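Local coordinates for Mll7089 protein (Mesorhizobium loti, PDB 2OZ8) that is of unknown function but, by family resemblance to mandelate racemase, is probably a magnesium-dependent enzyme, perhaps a hydro-lyase, at residues Ser4-Phe8 against Trp72-Asn78; Val66-Val71 against Tyr98-Phe102; His103-Val108 against Gly274-Asp278. All coordinates share one frame; numbering follows the deposited sequence. Where two conformers were deposited one is given.

Interaction 1: Ser4-Phe8 against Trp72-Asn78; sequences SLSHF and WPSLKGN
Trp72 swings its indole toward the strand, with CG anti to the backbone N (chi1 -170°), while Phe8 holds CG between its own backbone N and carbonyl carbon (chi1 81°), and these two torsions bring the rings together. The touching atom of Phe8 is CD2, which lies over one face of the indole, 3.8 Å from CD2 of Trp72. The pair is edge-to-face: the edge of Phe8 points at the face of the five-membered ring, with centroids 5.3 Å apart and planes inclined at 61°. CB of Lys76, four residues on, lies over the opposite indole face, so the ring is held from both faces. Its far rim reaches the strand backbone, where the O of Ser6 lies near the ring plane, 3.3 Å from CZ2 of Trp72.

The contact joins the first strand of the antiparallel sheet in the N-terminal capping domain, as in the enolase superfamily, to the short, weakly bonded helix 72-75 and the type II beta turn from Leu75 to Asn78. The positive phi of Gly77 suits the third position of this turn. Leu5 binds the turn through both its backbone polar atoms: its N donates to Asn78 O at 3.0 Å, and its O receives the N-H of Gly77, also 3.0 Å from donor to acceptor. Both bonds are close to straight. On the sheet side, Ser6 and His7 together face Val39 in a classic beta bulge.

The buried Leu5 side chain brings CD1 to 4.0 Å from CB of Leu75, and Leu110 and Leu113 of helix 103-118 pack on Leu5 as well. At the more exposed end the grip slackens: OG of Ser4 makes a weak hydrogen bond of 3.4 Å to the O of Gly77.

Interaction 2: Val66-Val71 against Tyr98-Phe102; sequences VFEHEV and YSLPF
Helix 60-70 brings Val66 and Glu70 to the irregular backbone of segment 98-102, with the Val66 and Ser99 CA atoms 7.1 Å apart and those of Glu70 and Tyr98 7.0 Å apart, spacings too wide for backbone-to-backbone bonds, so that side chains bridge the two segments. The ring of Phe102 sits at the middle of the contact. CD1 of Phe67 stands over the centre of one Phe102 face, 3.8 Å from CD1 of Phe102, in an edge-to-face pair with planes at 81°. CB of Leu100 lies over the opposite face, and at the ring edge, in plane, CG1 of Val66 comes to 3.7 Å from CE2 of Phe102.

Within the capping domain this joins helix 60-70 to the approach to helix 103-118, where Pro101 centres an inverse gamma turn. CG1 of Val71 serves two rings: it touches CD2 of Phe102 and makes a CH-pi contact over the Tyr98 face, 4.3 Å from the centroid and 19° off the ring normal. With an alanine in place of Phe102, the edge of Phe67 would probably lose its aromatic face and a gap would open beside the CG1 methyls of Val66 and Val71.

Toward the second subunit, whose Asn55 packs on Glu70, the contact turns polar. The Glu70 chain, extended beyond CG, carries OE1 to the backbone N of Ser99, which donates a nearly straight 3.0 Å hydrogen bond to the syn lone pair of OE1.

Interaction 3: His103-Val108 against Gly274-Asp278; sequences HEAVQV and GQVTD
Gln107 and Asp278 grip each other where helix 103-118 of the N-terminal capping domain meets the (beta/alpha) barrel of the enolase-like fold, at the loop between strand 269-272 and helix 276-289. Gln275 is the N-cap of that second helix and the centre of an inverse gamma turn.

The tight part lies around Gln107. Its CG is anti to the carbonyl carbon (chi1 -68°) and the chain beyond is extended, which brings the amide up to the N-terminal end of helix 276-289. There OE1 of Gln107 accepts from the backbone N of Asp278 at 3.2 Å, so a side chain from one domain meets the N-terminal end of a helix in the other. Next to it, CG2 of Val108 packs against the loop backbone, 3.4 Å from the O of Gly274, and lies 4.0 Å from CG2 of Val276. Thr277 adds its CB beside the Gln107 amide, while its OG1 is hydrogen-bonded to NE1 of Trp111.

Toward solvent, at Glu104 and Gln275, the fit is looser: OE1 of Glu104 comes no nearer than 3.5 Å to NE2 of Gln275. The polar grip is tight again at Asp278, whose two oxygens hold different residues of the same helix. Although His103 is exposed, its NE2 donates in the ring plane to OD2 of Asp278 at 2.7 Å, meeting the carboxylate on its syn side. NE2 of Gln107 donates to OD1 of Asp278 at 2.8 Å, almost straight and in its own amide plane, yet it arrives 53° out of the carboxylate plane.

Overall arrangement
Interactions 1 and 2 overlap in chain order and lie within the capping domain, their centres about 14 Å apart; the N of Trp72 probably hydrogen-bonds to the O of Phe67 (2.9 Å), and the Phe67 ring also packs on Phe8 and Leu75. Interaction 3 begins where interaction 2 ends, at the step from Phe102 to His103, and ties the capping domain to the barrel. Its centre lies about 14 Å from that of interaction 2 and about 16 Å from that of interaction 1. Val106 links them, with CG2 3.8 Å from CE1 of Phe67. A sulfate, probably from crystallisation, lies about 3 Å from the His103 side chain.

Interaction 1: Ser4-Phe8 against Trp72-Asn78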
loop_
_atom_site.group_PDB
_atom_site.type_symbol
_atom_site.label_atom_id
_atom_site.label_comp_id
_atom_site.label_asym_id
_atom_site.label_seq_id
_atom_site.Cartn_x
_atom_site.Cartn_y
_atom_site.Cartn_z
ATOM N N SER A 4 16.005 -10.436 -48.437
ATOM C CA SER A 4 16.605 -10.708 -47.123
ATOM C C SER A 4 18.017 -10.104 -46.934
ATOM O O SER A 4 18.705 -9.785 -47.924
ATOM C CB SER A 4 16.654 -12.237 -46.873
ATOM O OG SER A 4 15.337 -12.735 -46.641
ATOM N N LEU A 5 18.433 -9.963 -45.674
ATOM C CA LEU A 5 19.712 -9.339 -45.344
ATOM C C LEU A 5 20.911 -10.190 -45.784
ATOM O O LEU A 5 20.966 -11.392 -45.479
ATOM C CB LEU A 5 19.796 -9.027 -43.837
ATOM C CG LEU A 5 19.074 -7.762 -43.338
ATOM C CD1 LEU A 5 18.795 -7.843 -41.863
ATOM C CD2 LEU A 5 19.853 -6.482 -43.693
ATOM N N SER A 6 21.860 -9.583 -46.502
ATOM C CA SER A 6 23.027 -10.341 -46.955
ATOM C C SER A 6 24.377 -9.924 -46.378
ATOM O O SER A 6 25.169 -10.781 -46.022
ATOM C CB SER A 6 23.111 -10.392 -48.468
ATOM O OG SER A 6 22.517 -9.249 -49.037
ATOM N N HIS A 7 24.641 -8.620 -46.313
ATOM C CA HIS A 7 25.910 -8.096 -45.814
ATOM C C HIS A 7 25.675 -6.941 -44.817
ATOM O O HIS A 7 24.583 -6.357 -44.781
ATOM C CB HIS A 7 26.791 -7.549 -46.959
ATOM C CG HIS A 7 26.757 -8.348 -48.228
ATOM N ND1 HIS A 7 27.711 -9.295 -48.538
ATOM C CD2 HIS A 7 25.911 -8.309 -49.286
ATOM C CE1 HIS A 7 27.450 -9.815 -49.724
ATOM N NE2 HIS A 7 26.364 -9.230 -50.202
ATOM N N PHE A 8 26.714 -6.610 -44.039
ATOM C CA PHE A 8 26.762 -5.407 -43.247
ATOM C C PHE A 8 28.061 -4.621 -43.486
ATOM O O PHE A 8 29.072 -5.193 -43.857
ATOM C CB PHE A 8 26.562 -5.730 -41.761
ATOM C CG PHE A 8 27.783 -6.221 -41.075
ATOM C CD1 PHE A 8 28.745 -5.327 -40.629
ATOM C CD2 PHE A 8 27.971 -7.579 -40.865
ATOM C CE1 PHE A 8 29.925 -5.782 -39.975
ATOM C CE2 PHE A 8 29.139 -8.066 -40.223
ATOM C CZ PHE A 8 30.126 -7.154 -39.781
ATOM N N TRP A 72 25.295 -10.200 -35.887
ATOM C CA TRP A 72 25.061 -10.652 -37.272
ATOM C C TRP A 72 24.311 -11.995 -37.464
ATOM O O TRP A 72 23.460 -12.082 -38.341
ATOM C CB TRP A 72 26.347 -10.586 -38.099
ATOM C CG TRP A 72 26.116 -10.815 -39.556
ATOM C CD1 TRP A 72 26.738 -11.737 -40.331
ATOM C CD2 TRP A 72 25.205 -10.114 -40.423
ATOM N NE1 TRP A 72 26.275 -11.673 -41.612
ATOM C CE2 TRP A 72 25.329 -10.687 -41.701
ATOM C CE3 TRP A 72 24.317 -9.051 -40.249
ATOM C CZ2 TRP A 72 24.590 -10.250 -42.796
ATOM C CZ3 TRP A 72 23.571 -8.608 -41.369
ATOM C CH2 TRP A 72 23.724 -9.207 -42.611
ATOM N N PRO A 73 24.599 -13.043 -36.637
ATOM C CA PRO A 73 23.818 -14.298 -36.775
ATOM C C PRO A 73 22.303 -14.134 -36.623
ATOM O O PRO A 73 21.529 -14.888 -37.193
ATOM C CB PRO A 73 24.349 -15.152 -35.618
ATOM C CG PRO A 73 25.737 -14.656 -35.407
ATOM C CD PRO A 73 25.628 -13.171 -35.581
ATOM N N SER A 74 21.856 -13.166 -35.844
ATOM C CA SER A 74 20.428 -13.024 -35.673
ATOM C C SER A 74 19.810 -12.203 -36.810
ATOM O O SER A 74 18.591 -12.160 -36.943
ATOM C CB SER A 74 20.104 -12.410 -34.306
ATOM O OG SER A 74 20.525 -11.055 -34.270
ATOM N N LEU A 75 20.643 -11.572 -37.643
ATOM C CA LEU A 75 20.132 -10.747 -38.734
ATOM C C LEU A 75 20.225 -11.422 -40.096
ATOM O O LEU A 75 19.328 -11.250 -40.937
ATOM C CB LEU A 75 20.827 -9.392 -38.786
ATOM C CG LEU A 75 21.054 -8.588 -37.507
ATOM C CD1 LEU A 75 21.708 -7.217 -37.859
ATOM C CD2 LEU A 75 19.772 -8.403 -36.675
ATOM N N LYS A 76 21.287 -12.198 -40.320
ATOM C CA LYS A 76 21.527 -12.700 -41.687
ATOM C C LYS A 76 20.361 -13.560 -42.224
ATOM O O LYS A 76 19.817 -14.409 -41.508
ATOM C CB LYS A 76 22.871 -13.433 -41.809
ATOM C CG LYS A 76 23.155 -13.963 -43.229
ATOM C CD LYS A 76 24.657 -14.322 -43.481
ATOM C CE LYS A 76 25.156 -15.606 -42.691
ATOM N NZ LYS A 76 25.442 -16.823 -43.563
ATOM N N GLY A 77 19.978 -13.323 -43.476
ATOM C CA GLY A 77 18.990 -14.174 -44.144
ATOM C C GLY A 77 17.549 -13.917 -43.741
ATOM O O GLY A 77 16.639 -14.622 -44.193
ATOM N N ASN A 78 17.348 -12.891 -42.909
ATOM C CA ASN A 78 16.023 -12.468 -42.439
ATOM C C ASN A 78 15.608 -11.157 -43.076
ATOM O O ASN A 78 16.440 -10.378 -43.535
ATOM C CB ASN A 78 16.004 -12.390 -40.910
ATOM C CG ASN A 78 16.215 -13.781 -40.240
ATOM O OD1 ASN A 78 15.492 -14.722 -40.561
ATOM N ND2 ASN A 78 17.199 -13.906 -39.317
#

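Interaction 2: Val66-Val71 against Tyr98-Phe102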
loop_
_atom_site.group_PDB
_atom_site.type_symbol
_atom_site.label_atom_id
_atom_site.label_comp_id
_atom_site.label_asym_id
_atom_site.label_seq_id
_atom_site.Cartn_x
_atom_site.Cartn_y
_atom_site.Cartn_z
ATOM N N VAL A 66 33.184 -7.771 -33.661
ATOM C CA VAL A 66 32.233 -7.911 -32.578
ATOM C C VAL A 66 30.818 -7.976 -33.162
ATOM O O VAL A 66 30.051 -8.874 -32.843
ATOM C CB VAL A 66 32.418 -6.774 -31.567
ATOM C CG1 VAL A 66 31.352 -6.800 -30.509
ATOM C CG2 VAL A 66 33.820 -6.882 -30.929
ATOM N N PHE A 67 30.478 -7.053 -34.051
ATOM C CA PHE A 67 29.167 -7.126 -34.709
ATOM C C PHE A 67 28.919 -8.475 -35.391
ATOM O O PHE A 67 27.861 -9.066 -35.162
ATOM C CB PHE A 67 28.970 -5.975 -35.694
ATOM C CG PHE A 67 27.558 -5.819 -36.175
ATOM C CD1 PHE A 67 26.629 -5.073 -35.443
ATOM C CD2 PHE A 67 27.145 -6.381 -37.387
ATOM C CE1 PHE A 67 25.289 -4.876 -35.927
ATOM C CE2 PHE A 67 25.783 -6.204 -37.846
ATOM C CZ PHE A 67 24.881 -5.444 -37.113
ATOM N N GLU A 68 29.884 -8.956 -36.194
ATOM C CA GLU A 68 29.797 -10.277 -36.851
ATOM C C GLU A 68 29.533 -11.414 -35.855
ATOM O O GLU A 68 28.709 -12.269 -36.097
ATOM C CB GLU A 68 31.037 -10.593 -37.720
ATOM C CG GLU A 68 30.762 -11.645 -38.829
ATOM C CD GLU A 68 31.742 -11.598 -40.039
ATOM O OE1 GLU A 68 32.245 -12.701 -40.430
ATOM O OE2 GLU A 68 32.003 -10.482 -40.616
ATOM N N HIS A 69 30.225 -11.392 -34.722
ATOM C CA HIS A 69 30.091 -12.437 -33.732
ATOM C C HIS A 69 28.829 -12.310 -32.892
ATOM O O HIS A 69 28.209 -13.315 -32.548
ATOM C CB HIS A 69 31.327 -12.489 -32.817
ATOM C CG HIS A 69 31.374 -13.713 -31.937
ATOM N ND1 HIS A 69 30.965 -13.701 -30.616
ATOM C CD2 HIS A 69 31.747 -14.991 -32.206
ATOM C CE1 HIS A 69 31.110 -14.913 -30.102
ATOM N NE2 HIS A 69 31.585 -15.712 -31.045
ATOM N N GLU A 70 28.433 -11.093 -32.554
ATOM C CA GLU A 70 27.394 -10.921 -31.539
ATOM C C GLU A 70 25.994 -10.691 -32.070
ATOM O O GLU A 70 25.027 -11.262 -31.541
ATOM C CB GLU A 70 27.802 -9.820 -30.574
ATOM C CG GLU A 70 29.087 -10.209 -29.859
ATOM C CD GLU A 70 29.621 -9.186 -28.911
ATOM O OE1 GLU A 70 28.906 -8.189 -28.600
ATOM O OE2 GLU A 70 30.783 -9.388 -28.482
ATOM N N VAL A 71 25.883 -9.870 -33.119
ATOM C CA VAL A 71 24.592 -9.535 -33.662
ATOM C C VAL A 71 24.291 -10.113 -35.028
ATOM O O VAL A 71 23.166 -10.541 -35.279
ATOM C CB VAL A 71 24.197 -7.996 -33.460
ATOM C CG1 VAL A 71 25.377 -7.122 -33.104
ATOM C CG2 VAL A 71 23.360 -7.444 -34.554
ATOM N N TYR A 98 25.744 -6.584 -25.151
ATOM C CA TYR A 98 26.701 -6.433 -26.247
ATOM C C TYR A 98 27.992 -5.760 -25.789
ATOM O O TYR A 98 27.994 -4.957 -24.849
ATOM C CB TYR A 98 26.099 -5.646 -27.412
ATOM C CG TYR A 98 25.038 -6.376 -28.235
ATOM C CD1 TYR A 98 25.144 -7.735 -28.521
ATOM C CD2 TYR A 98 23.937 -5.674 -28.772
ATOM C CE1 TYR A 98 24.162 -8.396 -29.280
ATOM C CE2 TYR A 98 22.959 -6.324 -29.553
ATOM C CZ TYR A 98 23.081 -7.682 -29.794
ATOM O OH TYR A 98 22.126 -8.315 -30.563
ATOM N N SER A 99 29.095 -6.092 -26.464
ATOM C CA SER A 99 30.373 -5.508 -26.106
ATOM C C SER A 99 30.515 -4.025 -26.497
ATOM O O SER A 99 31.416 -3.334 -25.988
ATOM C CB SER A 99 31.519 -6.296 -26.724
ATOM O OG SER A 99 32.708 -5.580 -26.435
ATOM N N LEU A 100 29.647 -3.574 -27.418
ATOM C CA LEU A 100 29.626 -2.221 -27.953
ATOM C C LEU A 100 28.167 -1.831 -28.065
ATOM O O LEU A 100 27.319 -2.703 -28.200
ATOM C CB LEU A 100 30.285 -2.198 -29.343
ATOM C CG LEU A 100 31.829 -2.215 -29.405
ATOM C CD1 LEU A 100 32.334 -2.707 -30.748
ATOM C CD2 LEU A 100 32.389 -0.835 -29.116
ATOM N N PRO A 101 27.851 -0.523 -28.014
ATOM C CA PRO A 101 26.432 -0.155 -28.106
ATOM C C PRO A 101 25.780 -0.258 -29.533
ATOM O O PRO A 101 25.673 0.755 -30.255
ATOM C CB PRO A 101 26.418 1.282 -27.583
ATOM C CG PRO A 101 27.780 1.842 -27.926
ATOM C CD PRO A 101 28.723 0.658 -27.854
ATOM N N PHE A 102 25.302 -1.458 -29.876
ATOM C CA PHE A 102 24.644 -1.754 -31.157
ATOM C C PHE A 102 23.083 -1.682 -31.161
ATOM O O PHE A 102 22.421 -1.624 -32.222
ATOM C CB PHE A 102 25.025 -3.182 -31.600
ATOM C CG PHE A 102 26.496 -3.380 -31.880
ATOM C CD1 PHE A 102 27.187 -2.532 -32.737
ATOM C CD2 PHE A 102 27.178 -4.458 -31.328
ATOM C CE1 PHE A 102 28.515 -2.754 -33.034
ATOM C CE2 PHE A 102 28.507 -4.690 -31.626
ATOM C CZ PHE A 102 29.180 -3.833 -32.464
#

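Interaction 3: His103-Val108 against Gly274-Asp278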
loop_
_atom_site.group_PDB
_atom_site.type_symbol
_atom_site.label_atom_id
_atom_site.label_comp_id
_atom_site.label_asym_id
_atom_site.label_seq_id
_atom_site.Cartn_x
_atom_site.Cartn_y
_atom_site.Cartn_z
ATOM N N HIS A 103 22.498 -1.715 -29.976
ATOM C CA HIS A 103 21.059 -1.836 -29.852
ATOM C C HIS A 103 20.299 -0.750 -30.673
ATOM O O HIS A 103 19.513 -1.105 -31.551
ATOM C CB HIS A 103 20.682 -1.893 -28.355
ATOM C CG HIS A 103 19.232 -2.029 -28.096
ATOM N ND1 HIS A 103 18.557 -3.217 -28.277
ATOM C CD2 HIS A 103 18.314 -1.133 -27.660
ATOM C CE1 HIS A 103 17.283 -3.053 -27.960
ATOM N NE2 HIS A 103 17.105 -1.793 -27.589
ATOM N N GLU A 104 20.588 0.534 -30.431
ATOM C CA GLU A 104 19.926 1.621 -31.148
ATOM C C GLU A 104 20.145 1.584 -32.682
ATOM O O GLU A 104 19.182 1.617 -33.437
ATOM C CB GLU A 104 20.335 2.984 -30.557
ATOM C CG GLU A 104 19.826 4.219 -31.318
ATOM C CD GLU A 104 19.924 5.526 -30.489
ATOM O OE1 GLU A 104 20.427 5.502 -29.321
ATOM O OE2 GLU A 104 19.483 6.596 -31.019
ATOM N N ALA A 105 21.408 1.500 -33.105
ATOM C CA ALA A 105 21.839 1.485 -34.523
ATOM C C ALA A 105 21.145 0.389 -35.323
ATOM O O ALA A 105 20.654 0.609 -36.451
ATOM C CB ALA A 105 23.387 1.305 -34.608
ATOM N N VAL A 106 21.104 -0.793 -34.734
ATOM C CA VAL A 106 20.413 -1.909 -35.360
ATOM C C VAL A 106 18.963 -1.574 -35.594
ATOM O O VAL A 106 18.472 -1.825 -36.685
ATOM C CB VAL A 106 20.568 -3.255 -34.574
ATOM C CG1 VAL A 106 19.826 -4.386 -35.273
ATOM C CG2 VAL A 106 22.021 -3.633 -34.468
ATOM N N GLN A 107 18.276 -0.997 -34.611
ATOM C CA GLN A 107 16.825 -0.717 -34.761
ATOM C C GLN A 107 16.576 0.375 -35.815
ATOM O O GLN A 107 15.650 0.287 -36.604
ATOM C CB GLN A 107 16.147 -0.351 -33.414
ATOM C CG GLN A 107 16.052 -1.519 -32.358
ATOM C CD GLN A 107 15.219 -1.174 -31.057
ATOM O OE1 GLN A 107 14.679 -0.075 -30.887
ATOM N NE2 GLN A 107 15.109 -2.137 -30.169
ATOM N N VAL A 108 17.410 1.393 -35.814
ATOM C CA VAL A 108 17.346 2.443 -36.808
ATOM C C VAL A 108 17.635 1.926 -38.231
ATOM O O VAL A 108 16.888 2.221 -39.154
ATOM C CB VAL A 108 18.311 3.615 -36.445
ATOM C CG1 VAL A 108 18.260 4.712 -37.497
ATOM C CG2 VAL A 108 17.954 4.150 -35.103
ATOM N N GLY A 274 16.339 7.253 -29.662
ATOM C CA GLY A 274 16.078 6.740 -31.003
ATOM C C GLY A 274 16.012 5.235 -31.182
ATOM O O GLY A 274 16.116 4.772 -32.306
ATOM N N GLN A 275 15.813 4.463 -30.096
ATOM C CA GLN A 275 15.639 3.045 -30.247
ATOM C C GLN A 275 14.282 2.813 -30.856
ATOM O O GLN A 275 13.302 2.594 -30.146
ATOM C CB GLN A 275 15.757 2.318 -28.914
ATOM C CG GLN A 275 17.098 2.479 -28.247
ATOM C CD GLN A 275 17.221 3.803 -27.505
ATOM O OE1 GLN A 275 16.294 4.653 -27.523
ATOM N NE2 GLN A 275 18.375 4.004 -26.872
ATOM N N VAL A 276 14.211 2.828 -32.171
ATOM C CA VAL A 276 12.905 2.875 -32.842
ATOM C C VAL A 276 11.885 1.913 -32.299
ATOM O O VAL A 276 10.801 2.342 -31.969
ATOM C CB VAL A 276 12.957 2.693 -34.374
ATOM C CG1 VAL A 276 11.529 2.870 -34.967
ATOM C CG2 VAL A 276 13.951 3.610 -34.984
ATOM N N THR A 277 12.208 0.630 -32.235
ATOM C CA THR A 277 11.258 -0.360 -31.769
ATOM C C THR A 277 10.889 -0.188 -30.290
ATOM O O THR A 277 9.711 -0.289 -29.939
ATOM C CB THR A 277 11.789 -1.823 -31.963
ATOM O OG1 THR A 277 12.267 -2.007 -33.311
ATOM C CG2 THR A 277 10.671 -2.863 -31.634
ATOM N N ASP A 278 11.866 0.066 -29.425
ATOM C CA ASP A 278 11.556 0.317 -28.001
ATOM C C ASP A 278 10.640 1.535 -27.832
ATOM O O ASP A 278 9.731 1.499 -26.999
ATOM C CB ASP A 278 12.795 0.547 -27.142
ATOM C CG ASP A 278 13.833 -0.544 -27.265
ATOM O OD1 ASP A 278 13.551 -1.597 -27.875
ATOM O OD2 ASP A 278 14.963 -0.340 -26.735
#